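Local coordinates for oxysterol-binding protein homolog 3 (PDB 4IC4) that carries lipids in a hydrophobic pocket between membranes through the cytosol, in phosphoinositide-coupled transport, and takes part in maintaining intracellular sterol distribution, at residues M61-N66 with K118-L123; S65-S70 with K112-R117; E194-T199 with V223-G228; G228-I233 with S251-P256. All coordinates share one frame; numbering follows the deposited sequence.

All four contacts belong to the OSBP-related domain. Contacts 1 and 2 start from the same stretch, share Ser65 and Asn66, and have centres about 8 Å apart. The short strand 118-120 ties them together: backbone bonds run from it to Glu67 and Ile69. Contacts 3 and 4 come later in the chain, in that order, on the other side of the chain's centre, their own centres about 10 Å apart. They share Gly228, in the turn joining the neighbouring antiparallel strands 214-225 and 230-235. Between the two groups the nearest atoms are at least about 17 Å apart. The first group thus borders the phosphoinositide site, while the second builds a remote part of the barrel wall.

Contact 1: M61-N66 with K118-L123; sequences MPVTSN and KPFNPL
Asn66 lies between Lys118 and Phe120, and its side chain touches both. Its CG is anti to the carbonyl carbon (chi1 -64°). This carries OD1 over the centre of the Phe120 ring, 3.6 Å above its plane, with amide and ring planes 42° apart. OD1 also accepts a hydrogen bond from Lys342. On the other branch, Asn66 ND2 donates to Lys118 O at 3.2 Å. That bond is bent, and the donor stands well above the carbonyl plane. Lys118 N answers with a straighter bond to Ser65 O at 3.0 Å, in the carbonyl plane. With the backbone bond between Glu67 and Lys118, this one makes a short parallel bridge at Asn66 and Lys118; the ND2 bond adds to it.

The Lys118 chain runs straight as far as CE and bends only at chi4 (60°). Its CE packs on Met61 CG at 3.9 Å, while NZ comes to 3.1 Å from Asn66 ND2. Both of those nitrogens are donors, so they do not bond. On the far part of the Phe120 ring, Val63 CG2 approaches CZ obliquely at 3.4 Å. An alanine in place of Phe120 would remove the ring from Val63 CG2 and Asn66 OD1 and would probably open a gap there.

Met61 and Lys118 both bind phosphatidylinositol 4-phosphate. ND2 offers NZ no acceptor, and a positive charge on Lys118 probably suits the anionic headgroup.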
loop_
_atom_site.group_PDB
_atom_site.type_symbol
_atom_site.label_atom_id
_atom_site.label_comp_id
_atom_site.label_asym_id
_atom_site.label_seq_id
_atom_site.Cartn_x
_atom_site.Cartn_y
_atom_site.Cartn_z
ATOM N N MET A 61 -2.569 11.715 16.895
ATOM C CA MET A 61 -1.222 11.229 17.147
ATOM C C MET A 61 -0.182 12.283 16.805
ATOM O O MET A 61 -0.351 13.054 15.863
ATOM C CB MET A 61 -0.954 9.980 16.305
ATOM C CG MET A 61 -1.941 8.849 16.517
ATOM S SD MET A 61 -1.670 7.976 18.064
ATOM C CE MET A 61 -0.683 6.594 17.486
ATOM N N PRO A 62 0.915 12.332 17.573
ATOM C CA PRO A 62 1.950 13.322 17.277
ATOM C C PRO A 62 2.577 12.934 15.944
ATOM O O PRO A 62 2.564 11.759 15.568
ATOM C CB PRO A 62 2.915 13.167 18.450
ATOM C CG PRO A 62 2.799 11.715 18.776
ATOM C CD PRO A 62 1.309 11.481 18.707
ATOM N N VAL A 63 3.118 13.910 15.229
ATOM C CA VAL A 63 3.727 13.638 13.933
ATOM C C VAL A 63 4.901 12.659 14.047
ATOM O O VAL A 63 5.280 12.012 13.072
ATOM C CB VAL A 63 4.205 14.948 13.260
ATOM C CG1 VAL A 63 5.420 15.502 13.987
ATOM C CG2 VAL A 63 4.510 14.699 11.795
ATOM N N THR A 64 5.465 12.539 15.246
ATOM C CA THR A 64 6.590 11.636 15.462
ATOM C C THR A 64 6.178 10.166 15.404
ATOM O O THR A 64 7.031 9.278 15.324
ATOM C CB THR A 64 7.268 11.921 16.812
ATOM O OG1 THR A 64 6.276 11.947 17.843
ATOM C CG2 THR A 64 8.003 13.254 16.764
ATOM N N SER A 65 4.871 9.911 15.444
ATOM C CA SER A 65 4.351 8.548 15.365
ATOM C C SER A 65 4.240 8.121 13.904
ATOM O O SER A 65 3.910 6.974 13.608
ATOM C CB SER A 65 2.961 8.460 15.999
ATOM O OG SER A 65 2.987 8.790 17.377
ATOM N N ASN A 66 4.513 9.052 12.997
ATOM C CA ASN A 66 4.417 8.777 11.566
ATOM C C ASN A 66 5.751 8.527 10.874
ATOM O O ASN A 66 6.825 8.784 11.426
ATOM C CB ASN A 66 3.758 9.966 10.852
ATOM C CG ASN A 66 2.329 10.200 11.283
ATOM O OD1 ASN A 66 1.864 11.343 11.318
ATOM N ND2 ASN A 66 1.616 9.132 11.595
ATOM N N LYS A 118 3.611 4.770 11.557
ATOM C CA LYS A 118 2.529 4.598 10.589
ATOM C C LYS A 118 2.494 5.768 9.605
ATOM O O LYS A 118 2.990 6.851 9.900
ATOM C CB LYS A 118 1.182 4.522 11.313
ATOM C CG LYS A 118 0.732 5.840 11.926
ATOM C CD LYS A 118 -0.601 5.695 12.644
ATOM C CE LYS A 118 -1.064 7.025 13.217
ATOM N NZ LYS A 118 -1.242 8.051 12.147
ATOM N N PRO A 119 1.916 5.558 8.414
ATOM C CA PRO A 119 1.852 6.650 7.438
ATOM C C PRO A 119 0.875 7.736 7.875
ATOM O O PRO A 119 0.034 7.515 8.745
ATOM C CB PRO A 119 1.362 5.955 6.166
ATOM C CG PRO A 119 1.814 4.533 6.343
ATOM C CD PRO A 119 1.523 4.278 7.804
ATOM N N PHE A 120 1.004 8.916 7.277
ATOM C CA PHE A 120 0.091 10.017 7.564
ATOM C C PHE A 120 -1.277 9.659 6.995
ATOM O O PHE A 120 -1.371 9.045 5.924
ATOM C CB PHE A 120 0.538 11.294 6.857
ATOM C CG PHE A 120 1.666 12.018 7.531
ATOM C CD1 PHE A 120 1.446 13.256 8.129
ATOM C CD2 PHE A 120 2.954 11.502 7.513
ATOM C CE1 PHE A 120 2.496 13.972 8.693
ATOM C CE2 PHE A 120 4.012 12.211 8.074
ATOM C CZ PHE A 120 3.781 13.452 8.664
ATOM N N ASN A 121 -2.337 10.040 7.699
ATOM C CA ASN A 121 -3.687 9.799 7.204
ATOM C C ASN A 121 -3.929 10.808 6.084
ATOM O O ASN A 121 -3.778 12.012 6.280
ATOM C CB ASN A 121 -4.725 10.029 8.305
ATOM C CG ASN A 121 -4.629 9.012 9.415
ATOM O OD1 ASN A 121 -4.691 7.810 9.174
ATOM N ND2 ASN A 121 -4.485 9.491 10.646
ATOM N N PRO A 122 -4.293 10.333 4.888
ATOM C CA PRO A 122 -4.534 11.290 3.808
ATOM C C PRO A 122 -5.771 12.129 4.111
ATOM O O PRO A 122 -6.609 11.752 4.929
ATOM C CB PRO A 122 -4.760 10.395 2.591
ATOM C CG PRO A 122 -4.048 9.122 2.944
ATOM C CD PRO A 122 -4.377 8.947 4.401
ATOM N N LEU A 123 -5.872 13.273 3.452
ATOM C CA LEU A 123 -7.032 14.129 3.619
ATOM C C LEU A 123 -8.067 13.653 2.605
ATOM O O LEU A 123 -7.719 13.040 1.598
ATOM C CB LEU A 123 -6.667 15.580 3.307
ATOM C CG LEU A 123 -5.557 16.180 4.166
ATOM C CD1 LEU A 123 -5.197 17.561 3.636
ATOM C CD2 LEU A 123 -6.014 16.253 5.621
#

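Contact 2: S65-S70 with K112-R117; sequences SNEPIS and KTRTLR
Glu67 and Arg114 form a two-pronged salt bridge. From Arg114 CB, CG is anti to the backbone N (chi1 -170°), and the chain then bends at chi2 to bring its end to the carboxylate. CD comes first, 3.5 Å from Glu67 OE1. NE donates to Glu67 OE1 at 2.7 Å, on the syn side of the carboxylate. At the tip, NH2 donates to Glu67 OE2 at 3.0 Å, from above the carboxylate plane. The grip is side-on, with the two planes 39° apart. Arg114 NH2 also touches Ile69 CD1 at 3.4 Å and pairs with Glu77.

A water gives one proton to Glu67 OE1 and the other to Arg114 O, at 2.6 Å and 2.9 Å respectively. Nearby, Arg117 CB rests on Ser65 O at 3.3 Å, and its CG lies close to Asn66 O. A methionine in place of Arg114 would probably leave the buried Glu67 carboxylate without its opposite charge.

Pro68 centres an inverse gamma turn, at a corner between the short strand 66-67 and the helix that Ser70 caps. The arrangement is a buried salt bridge joining that corner to the 3-10 segment leading into strand 118-120, beside the phosphoinositide site of the OSBP-related domain.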
loop_
_atom_site.group_PDB
_atom_site.type_symbol
_atom_site.label_atom_id
_atom_site.label_comp_id
_atom_site.label_asym_id
_atom_site.label_seq_id
_atom_site.Cartn_x
_atom_site.Cartn_y
_atom_site.Cartn_z
ATOM N N SER A 65 4.871 9.911 15.444
ATOM C CA SER A 65 4.351 8.548 15.365
ATOM C C SER A 65 4.240 8.121 13.904
ATOM O O SER A 65 3.910 6.974 13.608
ATOM C CB SER A 65 2.961 8.460 15.999
ATOM O OG SER A 65 2.987 8.790 17.377
ATOM N N ASN A 66 4.513 9.052 12.997
ATOM C CA ASN A 66 4.417 8.777 11.566
ATOM C C ASN A 66 5.751 8.527 10.874
ATOM O O ASN A 66 6.825 8.784 11.426
ATOM C CB ASN A 66 3.758 9.966 10.852
ATOM C CG ASN A 66 2.329 10.200 11.283
ATOM O OD1 ASN A 66 1.864 11.343 11.318
ATOM N ND2 ASN A 66 1.616 9.132 11.595
ATOM N N GLU A 67 5.651 8.001 9.654
ATOM C CA GLU A 67 6.790 7.805 8.769
ATOM C C GLU A 67 6.441 8.830 7.681
ATOM O O GLU A 67 5.267 9.175 7.512
ATOM C CB GLU A 67 6.856 6.375 8.222
ATOM C CG GLU A 67 5.575 5.847 7.621
ATOM C CD GLU A 67 5.716 4.418 7.132
ATOM O OE1 GLU A 67 6.699 3.750 7.520
ATOM O OE2 GLU A 67 4.841 3.962 6.368
ATOM N N PRO A 68 7.439 9.328 6.937
ATOM C CA PRO A 68 7.189 10.331 5.897
ATOM C C PRO A 68 6.489 9.988 4.584
ATOM O O PRO A 68 6.976 10.338 3.512
ATOM C CB PRO A 68 8.572 10.943 5.677
ATOM C CG PRO A 68 9.474 9.779 5.880
ATOM C CD PRO A 68 8.884 9.074 7.087
ATOM N N ILE A 69 5.348 9.313 4.672
ATOM C CA ILE A 69 4.535 9.003 3.490
ATOM C C ILE A 69 3.077 8.942 3.935
ATOM O O ILE A 69 2.791 8.818 5.130
ATOM C CB ILE A 69 4.892 7.642 2.803
ATOM C CG1 ILE A 69 4.703 6.480 3.778
ATOM C CG2 ILE A 69 6.296 7.692 2.218
ATOM C CD1 ILE A 69 4.737 5.126 3.088
ATOM N N SER A 70 2.153 9.058 2.983
ATOM C CA SER A 70 0.726 8.989 3.297
ATOM C C SER A 70 0.243 7.557 3.093
ATOM O O SER A 70 0.959 6.730 2.523
ATOM C CB SER A 70 -0.075 9.923 2.386
ATOM O OG SER A 70 -0.159 9.393 1.072
ATOM N N LYS A 112 12.105 -4.883 10.870
ATOM C CA LYS A 112 11.173 -4.541 11.935
ATOM C C LYS A 112 11.038 -3.049 12.212
ATOM O O LYS A 112 10.035 -2.609 12.775
ATOM C CB LYS A 112 11.570 -5.271 13.222
ATOM C CG LYS A 112 11.422 -6.780 13.126
ATOM C CD LYS A 112 11.876 -7.477 14.401
ATOM C CE LYS A 112 11.697 -8.983 14.292
ATOM N NZ LYS A 112 12.192 -9.699 15.501
ATOM N N THR A 113 12.036 -2.269 11.818
ATOM C CA THR A 113 11.989 -0.830 12.042
ATOM C C THR A 113 10.737 -0.225 11.397
ATOM O O THR A 113 10.138 0.707 11.935
ATOM C CB THR A 113 13.242 -0.136 11.462
ATOM O OG1 THR A 113 14.421 -0.751 12.000
ATOM C CG2 THR A 113 13.250 1.348 11.814
ATOM N N ARG A 114 10.334 -0.774 10.254
ATOM C CA ARG A 114 9.166 -0.273 9.529
ATOM C C ARG A 114 7.871 -0.364 10.335
ATOM O O ARG A 114 6.932 0.400 10.100
ATOM C CB ARG A 114 9.002 -1.042 8.204
ATOM C CG ARG A 114 7.970 -0.449 7.236
ATOM C CD ARG A 114 8.464 0.865 6.637
ATOM N NE ARG A 114 7.390 1.613 5.981
ATOM C CZ ARG A 114 7.018 1.472 4.710
ATOM N NH1 ARG A 114 7.627 0.607 3.911
ATOM N NH2 ARG A 114 6.021 2.209 4.237
ATOM N N THR A 115 7.813 -1.282 11.296
ATOM C CA THR A 115 6.603 -1.444 12.096
ATOM C C THR A 115 6.474 -0.463 13.268
ATOM O O THR A 115 5.459 -0.465 13.964
ATOM C CB THR A 115 6.493 -2.882 12.658
ATOM O OG1 THR A 115 7.510 -3.089 13.643
ATOM C CG2 THR A 115 6.657 -3.910 11.540
ATOM N N LEU A 116 7.485 0.379 13.467
ATOM C CA LEU A 116 7.488 1.343 14.571
ATOM C C LEU A 116 6.590 2.563 14.364
ATOM O O LEU A 116 6.050 3.106 15.330
ATOM C CB LEU A 116 8.918 1.811 14.849
ATOM C CG LEU A 116 9.898 0.745 15.345
ATOM C CD1 LEU A 116 11.311 1.287 15.288
ATOM C CD2 LEU A 116 9.535 0.340 16.764
ATOM N N ARG A 117 6.438 2.999 13.116
ATOM C CA ARG A 117 5.605 4.163 12.806
ATOM C C ARG A 117 4.543 3.839 11.758
ATOM O O ARG A 117 4.571 2.773 11.143
ATOM C CB ARG A 117 6.465 5.323 12.297
ATOM C CG ARG A 117 7.379 5.970 13.330
ATOM C CD ARG A 117 8.818 5.615 13.047
ATOM N NE ARG A 117 9.769 6.470 13.749
ATOM C CZ ARG A 117 11.085 6.298 13.708
ATOM N NH1 ARG A 117 11.601 5.300 12.998
ATOM N NH2 ARG A 117 11.885 7.120 14.372
HETATM O O HOH W 1 7.817 3.181 9.778
HETATM O O HOH W 2 4.220 1.978 8.216
#

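Contact 3: E194-T199 with V223-G228; sequences ELFEWT and VHSSKG
Glu197 and His224 form an antiparallel hydrogen-bonded pair between strand 195-199 and the end of strand 214-225. The N-to-O distances are 2.9 Å from Glu197 N to His224 O and 3.0 Å from His224 N to Glu197 O. Phe196 and Ser225 make the adjoining non-hydrogen-bonded pair. Further along, Ser226 N donates to Leu195 O at 2.8 Å.

Side-chain hydrogen bonds fasten the turn. Ser225 OG donates to Glu194 OE1 at 2.5 Å, meeting the anti lone pair of that oxygen. Glu194 is stretched out, with CG anti to its own backbone N (chi1 -178°), and this reach brings the carboxylate to the serine. The same Ser225 OG accepts from Lys227 N at 3.0 Å, forming an ST turn. Ser226 OG receives the nearly straight bond of Leu195 N.

Charges come near without closing. Glu194 OE2 and Lys227 NZ stay beyond salt-bridge distance; the two side chains cross at about a right angle, with Lys227 CG 3.7 Å from Glu194 OE1. Glu197 instead pairs with Arg186 on the neighbouring strand.

Apolar contacts gather on the side of the sheet that carries Phe196. Phe196 CE1 meets Ser225 CB obliquely at 3.7 Å. Val223 and Trp198 lie side by side, pointing the same way, with CG2 of the valine 3.9 Å from CB of the tryptophan. The indole packs on helix 94-104.

Ser225 to Gly228 form a type I beta turn. The whole is an antiparallel strand pair of the OSBP-related beta barrel, tied off at its end by serine hydroxyls.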
loop_
_atom_site.group_PDB
_atom_site.type_symbol
_atom_site.label_atom_id
_atom_site.label_comp_id
_atom_site.label_asym_id
_atom_site.label_seq_id
_atom_site.Cartn_x
_atom_site.Cartn_y
_atom_site.Cartn_z
ATOM N N GLU A 194 -8.464 -12.444 -18.608
ATOM C CA GLU A 194 -8.540 -13.282 -17.415
ATOM C C GLU A 194 -8.495 -12.388 -16.181
ATOM O O GLU A 194 -7.698 -11.451 -16.112
ATOM C CB GLU A 194 -7.390 -14.297 -17.365
ATOM C CG GLU A 194 -7.468 -15.236 -16.157
ATOM C CD GLU A 194 -6.428 -16.349 -16.172
ATOM O OE1 GLU A 194 -6.430 -17.168 -15.228
ATOM O OE2 GLU A 194 -5.609 -16.418 -17.113
ATOM N N LEU A 195 -9.356 -12.680 -15.214
ATOM C CA LEU A 195 -9.425 -11.889 -13.990
ATOM C C LEU A 195 -8.914 -12.661 -12.784
ATOM O O LEU A 195 -9.059 -13.881 -12.701
ATOM C CB LEU A 195 -10.870 -11.461 -13.715
ATOM C CG LEU A 195 -11.649 -10.783 -14.843
ATOM C CD1 LEU A 195 -13.063 -10.472 -14.359
ATOM C CD2 LEU A 195 -10.936 -9.511 -15.280
ATOM N N PHE A 196 -8.309 -11.938 -11.848
ATOM C CA PHE A 196 -7.804 -12.530 -10.615
ATOM C C PHE A 196 -8.293 -11.637 -9.487
ATOM O O PHE A 196 -8.312 -10.415 -9.620
ATOM C CB PHE A 196 -6.277 -12.569 -10.613
ATOM C CG PHE A 196 -5.694 -13.435 -11.688
ATOM C CD1 PHE A 196 -5.412 -14.778 -11.446
ATOM C CD2 PHE A 196 -5.439 -12.909 -12.947
ATOM C CE1 PHE A 196 -4.881 -15.585 -12.456
ATOM C CE2 PHE A 196 -4.909 -13.707 -13.963
ATOM C CZ PHE A 196 -4.630 -15.046 -13.714
ATOM N N GLU A 197 -8.692 -12.244 -8.379
ATOM C CA GLU A 197 -9.177 -11.487 -7.237
ATOM C C GLU A 197 -8.657 -12.063 -5.933
ATOM O O GLU A 197 -8.420 -13.268 -5.818
ATOM C CB GLU A 197 -10.709 -11.491 -7.207
ATOM C CG GLU A 197 -11.372 -10.774 -8.367
ATOM C CD GLU A 197 -12.877 -10.970 -8.381
ATOM O OE1 GLU A 197 -13.523 -10.702 -7.347
ATOM O OE2 GLU A 197 -13.416 -11.389 -9.428
ATOM N N TRP A 198 -8.460 -11.188 -4.953
ATOM C CA TRP A 198 -8.008 -11.611 -3.642
ATOM C C TRP A 198 -8.110 -10.463 -2.655
ATOM O O TRP A 198 -8.166 -9.295 -3.044
ATOM C CB TRP A 198 -6.564 -12.144 -3.701
ATOM C CG TRP A 198 -5.481 -11.111 -3.879
ATOM C CD1 TRP A 198 -4.797 -10.458 -2.891
ATOM C CD2 TRP A 198 -4.935 -10.647 -5.118
ATOM N NE1 TRP A 198 -3.854 -9.619 -3.441
ATOM C CE2 TRP A 198 -3.919 -9.715 -4.807
ATOM C CE3 TRP A 198 -5.207 -10.928 -6.464
ATOM C CZ2 TRP A 198 -3.171 -9.061 -5.794
ATOM C CZ3 TRP A 198 -4.461 -10.278 -7.449
ATOM C CH2 TRP A 198 -3.456 -9.354 -7.105
ATOM N N THR A 199 -8.191 -10.821 -1.380
ATOM C CA THR A 199 -8.229 -9.849 -0.295
ATOM C C THR A 199 -6.873 -10.017 0.375
ATOM O O THR A 199 -6.425 -11.143 0.594
ATOM C CB THR A 199 -9.350 -10.173 0.716
ATOM O OG1 THR A 199 -10.622 -9.950 0.100
ATOM C CG2 THR A 199 -9.233 -9.294 1.954
ATOM N N VAL A 223 -6.258 -16.731 -3.838
ATOM C CA VAL A 223 -6.306 -15.925 -5.042
ATOM C C VAL A 223 -7.158 -16.749 -5.995
ATOM O O VAL A 223 -6.925 -17.947 -6.155
ATOM C CB VAL A 223 -4.909 -15.731 -5.656
ATOM C CG1 VAL A 223 -5.024 -15.010 -6.993
ATOM C CG2 VAL A 223 -4.031 -14.946 -4.696
ATOM N N HIS A 224 -8.145 -16.117 -6.614
ATOM C CA HIS A 224 -9.034 -16.823 -7.527
ATOM C C HIS A 224 -9.010 -16.259 -8.937
ATOM O O HIS A 224 -9.009 -15.046 -9.136
ATOM C CB HIS A 224 -10.464 -16.789 -6.983
ATOM C CG HIS A 224 -10.639 -17.549 -5.706
ATOM N ND1 HIS A 224 -10.627 -18.927 -5.652
ATOM C CD2 HIS A 224 -10.804 -17.125 -4.431
ATOM C CE1 HIS A 224 -10.777 -19.318 -4.399
ATOM N NE2 HIS A 224 -10.887 -18.244 -3.639
ATOM N N SER A 225 -8.992 -17.160 -9.914
ATOM C CA SER A 225 -8.981 -16.783 -11.317
ATOM C C SER A 225 -10.355 -17.002 -11.927
ATOM O O SER A 225 -11.074 -17.926 -11.541
ATOM C CB SER A 225 -7.963 -17.624 -12.085
ATOM O OG SER A 225 -8.204 -17.538 -13.478
ATOM N N SER A 226 -10.716 -16.155 -12.884
ATOM C CA SER A 226 -12.003 -16.282 -13.551
ATOM C C SER A 226 -12.064 -17.586 -14.346
ATOM O O SER A 226 -13.135 -17.993 -14.795
ATOM C CB SER A 226 -12.237 -15.091 -14.486
ATOM O OG SER A 226 -11.186 -14.951 -15.428
ATOM N N LYS A 227 -10.918 -18.242 -14.513
ATOM C CA LYS A 227 -10.878 -19.497 -15.254
ATOM C C LYS A 227 -11.013 -20.720 -14.350
ATOM O O LYS A 227 -10.926 -21.857 -14.815
ATOM C CB LYS A 227 -9.592 -19.585 -16.084
ATOM C CG LYS A 227 -9.404 -18.396 -17.024
ATOM C CD LYS A 227 -8.792 -18.788 -18.363
ATOM C CE LYS A 227 -7.430 -19.435 -18.202
ATOM N NZ LYS A 227 -6.827 -19.775 -19.525
ATOM N N GLY A 228 -11.227 -20.484 -13.058
ATOM C CA GLY A 228 -11.403 -21.584 -12.125
ATOM C C GLY A 228 -10.236 -21.905 -11.212
ATOM O O GLY A 228 -10.429 -22.473 -10.137
HETATM O O HOH W 3 -11.650 -13.761 -10.410
#

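Contact 4: G228-I233 with S251-P256; sequences GDKSHI and SIIPPP
Lys230 and Ile253 stand side by side in a beta hairpin of the OSBP-related barrel, built from strands 230-235 and 247-253. Their side chains point the same way from the sheet, and Lys230 CG meets Ile253 CB at 3.5 Å. The lysine then bends at chi3 and chi4, bringing NZ over toward Ile253 CG1 and a long, weak ion pair with Glu222. His232 and Ser251 share this face. Reciprocal backbone bonds hold both pairs. That from Ile253 N to Lys230 O, 2.8 Å long, runs nearly along the C=O axis.

Ser231 and Ile252 occupy the other face, which packs against helix 94-104. Ser231 OG is anti to the backbone N (chi1 -178°) and bonds to Ser99 of that helix. Ile252 CD1 presses in beside it, 3.5 Å from Ser231 CB, a tight carbon contact.

Beyond strand 247-253 come three prolines, and Pro254 and Pro255 meet the other segment. The side chains of Asp229 and Pro255 meet at a slant, and Asp229 OD1 lies 3.2 Å from Pro255 CD. Its OD2 forms a salt bridge with Arg260. Gly228 faces the same proline: a side chain there would run into Pro255 CB, and its backbone angles also call for glycine.

Where the strands part, a water bridges the two segments. It donates to Gly228 O at 2.9 Å and to Ile253 O at 2.7 Å.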
loop_
_atom_site.group_PDB
_atom_site.type_symbol
_atom_site.label_atom_id
_atom_site.label_comp_id
_atom_site.label_asym_id
_atom_site.label_seq_id
_atom_site.Cartn_x
_atom_site.Cartn_y
_atom_site.Cartn_z
ATOM N N GLY A 228 -11.227 -20.484 -13.058
ATOM C CA GLY A 228 -11.403 -21.584 -12.125
ATOM C C GLY A 228 -10.236 -21.905 -11.212
ATOM O O GLY A 228 -10.429 -22.473 -10.137
ATOM N N ASP A 229 -9.026 -21.550 -11.629
ATOM C CA ASP A 229 -7.839 -21.817 -10.825
ATOM C C ASP A 229 -7.930 -21.136 -9.464
ATOM O O ASP A 229 -8.529 -20.071 -9.326
ATOM C CB ASP A 229 -6.588 -21.311 -11.549
ATOM C CG ASP A 229 -6.384 -21.976 -12.892
ATOM O OD1 ASP A 229 -5.734 -23.043 -12.944
ATOM O OD2 ASP A 229 -6.883 -21.432 -13.895
ATOM N N LYS A 230 -7.336 -21.762 -8.457
ATOM C CA LYS A 230 -7.328 -21.195 -7.119
ATOM C C LYS A 230 -5.968 -21.428 -6.488
ATOM O O LYS A 230 -5.334 -22.460 -6.710
ATOM C CB LYS A 230 -8.412 -21.832 -6.245
ATOM C CG LYS A 230 -8.252 -23.328 -6.040
ATOM C CD LYS A 230 -9.219 -23.850 -4.986
ATOM C CE LYS A 230 -8.891 -23.289 -3.611
ATOM N NZ LYS A 230 -7.501 -23.633 -3.194
ATOM N N SER A 231 -5.512 -20.452 -5.713
ATOM C CA SER A 231 -4.234 -20.558 -5.032
ATOM C C SER A 231 -4.508 -20.367 -3.548
ATOM O O SER A 231 -5.190 -19.421 -3.151
ATOM C CB SER A 231 -3.267 -19.486 -5.533
ATOM O OG SER A 231 -2.000 -19.615 -4.912
ATOM N N HIS A 232 -3.983 -21.275 -2.736
ATOM C CA HIS A 232 -4.176 -21.226 -1.295
ATOM C C HIS A 232 -2.849 -20.945 -0.603
ATOM O O HIS A 232 -1.930 -21.763 -0.644
ATOM C CB HIS A 232 -4.769 -22.558 -0.824
ATOM C CG HIS A 232 -5.108 -22.595 0.633
ATOM N ND1 HIS A 232 -4.173 -22.871 1.608
ATOM C CD2 HIS A 232 -6.277 -22.386 1.280
ATOM C CE1 HIS A 232 -4.754 -22.833 2.793
ATOM N NE2 HIS A 232 -6.031 -22.541 2.623
ATOM N N ILE A 233 -2.751 -19.777 0.026
ATOM C CA ILE A 233 -1.532 -19.375 0.719
ATOM C C ILE A 233 -1.707 -19.521 2.222
ATOM O O ILE A 233 -2.607 -18.923 2.806
ATOM C CB ILE A 233 -1.167 -17.897 0.420
ATOM C CG1 ILE A 233 -0.944 -17.697 -1.080
ATOM C CG2 ILE A 233 0.091 -17.508 1.175
ATOM C CD1 ILE A 233 -2.215 -17.598 -1.892
ATOM N N SER A 251 -0.453 -23.524 -2.356
ATOM C CA SER A 251 -0.975 -24.693 -3.050
ATOM C C SER A 251 -1.801 -24.211 -4.235
ATOM O O SER A 251 -2.825 -23.543 -4.057
ATOM C CB SER A 251 -1.847 -25.526 -2.107
ATOM O OG SER A 251 -1.100 -25.976 -0.990
ATOM N N ILE A 252 -1.344 -24.536 -5.440
ATOM C CA ILE A 252 -2.034 -24.137 -6.659
ATOM C C ILE A 252 -2.951 -25.259 -7.124
ATOM O O ILE A 252 -2.496 -26.371 -7.386
ATOM C CB ILE A 252 -1.032 -23.820 -7.788
ATOM C CG1 ILE A 252 -0.091 -22.691 -7.353
ATOM C CG2 ILE A 252 -1.778 -23.435 -9.054
ATOM C CD1 ILE A 252 -0.788 -21.378 -7.074
ATOM N N ILE A 253 -4.240 -24.962 -7.230
ATOM C CA ILE A 253 -5.215 -25.960 -7.644
ATOM C C ILE A 253 -5.950 -25.554 -8.916
ATOM O O ILE A 253 -6.864 -24.729 -8.879
ATOM C CB ILE A 253 -6.259 -26.201 -6.530
ATOM C CG1 ILE A 253 -5.552 -26.594 -5.230
ATOM C CG2 ILE A 253 -7.233 -27.292 -6.953
ATOM C CD1 ILE A 253 -4.773 -27.891 -5.315
ATOM N N PRO A 254 -5.554 -26.127 -10.063
ATOM C CA PRO A 254 -6.200 -25.807 -11.337
ATOM C C PRO A 254 -7.559 -26.493 -11.418
ATOM O O PRO A 254 -7.779 -27.521 -10.778
ATOM C CB PRO A 254 -5.214 -26.352 -12.364
ATOM C CG PRO A 254 -4.675 -27.564 -11.670
ATOM C CD PRO A 254 -4.426 -27.054 -10.266
ATOM N N PRO A 255 -8.493 -25.927 -12.195
ATOM C CA PRO A 255 -9.816 -26.544 -12.310
ATOM C C PRO A 255 -9.753 -27.837 -13.114
ATOM O O PRO A 255 -8.838 -28.038 -13.914
ATOM C CB PRO A 255 -10.633 -25.464 -13.009
ATOM C CG PRO A 255 -9.624 -24.837 -13.914
ATOM C CD PRO A 255 -8.409 -24.707 -13.017
ATOM N N PRO A 256 -10.722 -28.739 -12.903
ATOM C CA PRO A 256 -10.726 -30.001 -13.645
ATOM C C PRO A 256 -10.986 -29.744 -15.125
ATOM O O PRO A 256 -11.579 -28.726 -15.487
ATOM C CB PRO A 256 -11.856 -30.780 -12.981
ATOM C CG PRO A 256 -12.817 -29.694 -12.596
ATOM C CD PRO A 256 -11.893 -28.647 -12.015
HETATM O O HOH W 4 -9.563 -24.785 -8.692
#